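Local coordinates for protein putative phosphatase (Bacteroides thetaiotaomicron, PDB 3KYA) that is a putative phosphatase of unproven activity that binds zinc and joins an IPT/TIG-type domain to a six-bladed beta-propeller, at residues Asn351-Gly360 and Val365-Asn373. Numbering follows the deposited sequence. Where two conformers were deposited one is given.
Sequences NFVGGYKQSG and VGTEARMNN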
loop_
_atom_site.group_PDB
_atom_site.type_symbol
_atom_site.label_atom_id
_atom_site.label_comp_id
_atom_site.label_asym_id
_atom_site.label_seq_id
_atom_site.Cartn_x
_atom_site.Cartn_y
_atom_site.Cartn_z
ATOM N N ASN A 351 14.248 16.895 7.530
ATOM C CA ASN A 351 13.712 15.668 8.114
ATOM C C ASN A 351 12.768 14.986 7.120
ATOM O O ASN A 351 11.903 15.619 6.538
ATOM C CB ASN A 351 13.037 15.941 9.461
ATOM C CG ASN A 351 14.010 16.475 10.501
ATOM O OD1 ASN A 351 15.141 16.833 10.182
ATOM N ND2 ASN A 351 13.560 16.555 11.753
ATOM N N PHE A 352 12.976 13.689 6.905
ATOM C CA PHE A 352 12.206 12.916 5.917
ATOM C C PHE A 352 11.318 11.827 6.533
ATOM O O PHE A 352 10.090 11.905 6.427
ATOM C CB PHE A 352 13.181 12.348 4.856
ATOM C CG PHE A 352 12.505 11.530 3.771
ATOM C CD1 PHE A 352 11.453 12.058 3.028
ATOM C CD2 PHE A 352 12.944 10.246 3.475
ATOM C CE1 PHE A 352 10.831 11.298 2.035
ATOM C CE2 PHE A 352 12.317 9.483 2.493
ATOM C CZ PHE A 352 11.276 10.011 1.768
ATOM N N VAL A 353 11.912 10.810 7.159
ATOM C CA VAL A 353 11.131 9.743 7.804
ATOM C C VAL A 353 11.703 9.407 9.174
ATOM O O VAL A 353 12.910 9.486 9.383
ATOM C CB VAL A 353 11.055 8.451 6.959
ATOM C CG1 VAL A 353 10.233 8.674 5.681
ATOM C CG2 VAL A 353 12.466 7.934 6.641
ATOM N N GLY A 354 10.824 9.029 10.102
ATOM C CA GLY A 354 11.230 8.710 11.461
ATOM C C GLY A 354 11.078 9.916 12.375
ATOM O O GLY A 354 10.941 11.054 11.904
ATOM N N GLY A 355 11.115 9.655 13.682
ATOM C CA GLY A 355 11.005 10.683 14.702
ATOM C C GLY A 355 12.333 11.123 15.289
ATOM O O GLY A 355 13.055 10.330 15.869
ATOM N N TYR A 356 12.637 12.402 15.102
ATOM C CA TYR A 356 13.805 13.078 15.662
ATOM C C TYR A 356 14.004 12.728 17.145
ATOM O O TYR A 356 13.213 13.139 17.988
ATOM C CB TYR A 356 13.584 14.597 15.488
ATOM C CG TYR A 356 14.572 15.526 16.160
ATOM C CD1 TYR A 356 15.766 15.868 15.546
ATOM C CD2 TYR A 356 14.267 16.133 17.381
ATOM C CE1 TYR A 356 16.666 16.748 16.152
ATOM C CE2 TYR A 356 15.159 17.010 17.995
ATOM C CZ TYR A 356 16.355 17.315 17.373
ATOM O OH TYR A 356 17.246 18.178 17.968
ATOM N N LYS A 357 15.059 11.962 17.446
ATOM C CA LYS A 357 15.394 11.552 18.822
ATOM C C LYS A 357 14.290 10.742 19.517
ATOM O O LYS A 357 14.193 10.747 20.751
ATOM C CB LYS A 357 15.760 12.770 19.697
ATOM C CG LYS A 357 16.801 13.690 19.085
ATOM C CD LYS A 357 17.272 14.789 20.036
ATOM C CE LYS A 357 18.081 14.221 21.195
ATOM N NZ LYS A 357 18.776 15.269 22.015
ATOM N N GLN A 358 13.472 10.042 18.740
ATOM C CA GLN A 358 12.375 9.245 19.282
ATOM C C GLN A 358 12.396 7.831 18.709
ATOM O O GLN A 358 11.829 7.582 17.655
ATOM C CB GLN A 358 11.038 9.925 18.963
ATOM C CG GLN A 358 10.954 11.361 19.485
ATOM C CD GLN A 358 9.889 12.203 18.788
ATOM O OE1 GLN A 358 8.706 11.836 18.745
ATOM N NE2 GLN A 358 10.305 13.372 18.272
ATOM N N SER A 359 13.051 6.911 19.413
ATOM C CA SER A 359 13.104 5.519 18.989
ATOM C C SER A 359 11.739 4.837 19.095
ATOM O O SER A 359 10.915 5.193 19.940
ATOM C CB SER A 359 14.111 4.732 19.831
ATOM O OG SER A 359 13.738 4.681 21.195
ATOM N N GLY A 360 11.510 3.854 18.231
ATOM C CA GLY A 360 10.278 3.070 18.263
ATOM C C GLY A 360 10.164 2.130 17.077
ATOM O O GLY A 360 11.117 1.939 16.330
ATOM N N VAL A 365 3.707 7.280 7.684
ATOM C CA VAL A 365 4.213 8.210 6.681
ATOM C C VAL A 365 5.098 9.273 7.308
ATOM O O VAL A 365 4.774 9.828 8.365
ATOM C CB VAL A 365 3.030 8.943 5.957
ATOM C CG1 VAL A 365 3.549 9.911 4.879
ATOM C CG2 VAL A 365 2.074 7.941 5.354
ATOM N N GLY A 366 6.201 9.582 6.639
ATOM C CA GLY A 366 7.101 10.649 7.070
ATOM C C GLY A 366 7.587 10.597 8.510
ATOM O O GLY A 366 8.015 9.541 8.992
ATOM N N THR A 367 7.501 11.738 9.198
ATOM C CA THR A 367 7.971 11.867 10.584
ATOM C C THR A 367 7.054 11.224 11.640
ATOM O O THR A 367 7.304 11.361 12.842
ATOM C CB THR A 367 8.300 13.339 10.914
ATOM O OG1 THR A 367 7.136 14.141 10.701
ATOM C CG2 THR A 367 9.450 13.826 10.016
ATOM N N GLU A 368 5.985 10.557 11.195
ATOM C CA GLU A 368 5.113 9.795 12.092
ATOM C C GLU A 368 5.613 8.343 12.201
ATOM O O GLU A 368 5.207 7.608 13.096
ATOM C CB GLU A 368 3.660 9.822 11.611
ATOM C CG GLU A 368 3.020 11.207 11.633
ATOM C CD GLU A 368 2.946 11.802 13.030
ATOM O OE1 GLU A 368 2.901 11.034 14.013
ATOM O OE2 GLU A 368 2.923 13.045 13.145
ATOM N N ALA A 369 6.486 7.931 11.279
ATOM C CA ALA A 369 7.071 6.593 11.317
ATOM C C ALA A 369 8.061 6.560 12.484
ATOM O O ALA A 369 8.570 7.610 12.927
ATOM C CB ALA A 369 7.774 6.238 9.979
ATOM N N ARG A 370 8.307 5.365 13.004
ATOM C CA ARG A 370 9.266 5.175 14.065
ATOM C C ARG A 370 10.198 4.017 13.718
ATOM O O ARG A 370 9.762 3.010 13.169
ATOM C CB ARG A 370 8.547 4.917 15.391
ATOM C CG ARG A 370 7.746 6.123 15.891
ATOM C CD ARG A 370 8.659 7.243 16.383
ATOM N NE ARG A 370 7.909 8.411 16.866
ATOM C CZ ARG A 370 7.515 9.444 16.117
ATOM N NH1 ARG A 370 7.769 9.501 14.816
ATOM N NH2 ARG A 370 6.851 10.441 16.682
HETATM N N MSE A 371 11.473 4.200 14.045
HETATM C CA MSE A 371 12.517 3.209 13.815
HETATM C C MSE A 371 13.485 3.251 15.009
HETATM O O MSE A 371 13.341 4.082 15.910
HETATM C CB MSE A 371 13.214 3.487 12.486
HETATM C CG MSE A 371 13.791 4.896 12.381
HETATM SE SE MSE A 371 14.322 5.422 10.580
HETATM C CE MSE A 371 12.630 5.532 9.656
ATOM N N ASN A 372 14.466 2.354 15.037
ATOM C CA ASN A 372 15.351 2.272 16.181
ATOM C C ASN A 372 16.744 1.803 15.745
ATOM O O ASN A 372 16.971 0.611 15.542
ATOM C CB ASN A 372 14.726 1.339 17.220
ATOM C CG ASN A 372 15.390 1.429 18.567
ATOM O OD1 ASN A 372 16.480 1.979 18.699
ATOM N ND2 ASN A 372 14.731 0.887 19.588
ATOM N N ASN A 373 17.659 2.771 15.653
ATOM C CA ASN A 373 19.038 2.536 15.185
ATOM C C ASN A 373 19.041 2.097 13.719
ATOM O O ASN A 373 19.420 0.951 13.403
ATOM C CB ASN A 373 19.829 1.517 16.041
ATOM C CG ASN A 373 20.334 2.090 17.354
ATOM O OD1 ASN A 373 21.538 2.283 17.532
ATOM N ND2 ASN A 373 19.426 2.347 18.276
HETATM O O HOH W 1 11.993 7.035 14.892
#
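Arg370 lays its guanidinium over Gly355, whose CA lies on one face of the flat group, 3.4 Å from Arg370 NH1. The side chain folds back at its second torsion (chi2 -71°), which brings NH1 onto two carbonyls of its own loop, Thr367 O and Ala369 O, each at 2.8 Å from Arg370 NH1. Both acceptors sit close to the guanidinium plane, and this double grip fixes the group's rotation. Gln358 passes it at a slant, its amide plane turned 77° from the guanidinium, with OE1 beside NH2 but poorly angled for a hydrogen bond; its NE2 turns instead to Tyr356 O. Cut back to an alanine here, the side chain would give up NH1, and Thr367 O and Ala369 O are likely to lose the donor they share, with a gap opening over Gly355.

Here two backbone bonds and one water also join the segments. At one end, Gly354 N donates to Gly366 O (3.1 Å), while Ala369 N reaches that oxygen from the opposite face of its carbonyl plane. At the other, Gly360 N donates to Met371 O (3.0 Å). Midway, a water accepts from Gly355 N and Met371 N and can donate to Gln358 O. The selenomethionine Met371 bends at chi3 (68°) and brings CE to 3.9 Å from both Val353 CG2 and Gly354 CA, in a core shared with Phe334 and Phe395. Gly354 suits the spot twice over: a CB would crowd that methyl and also press on the preceding carbonyl oxygen. The contact thus folds together the link between strands 345-352 and 374-381, the passage from the outermost strand of one four-stranded blade to the first of the next in a beta-propeller.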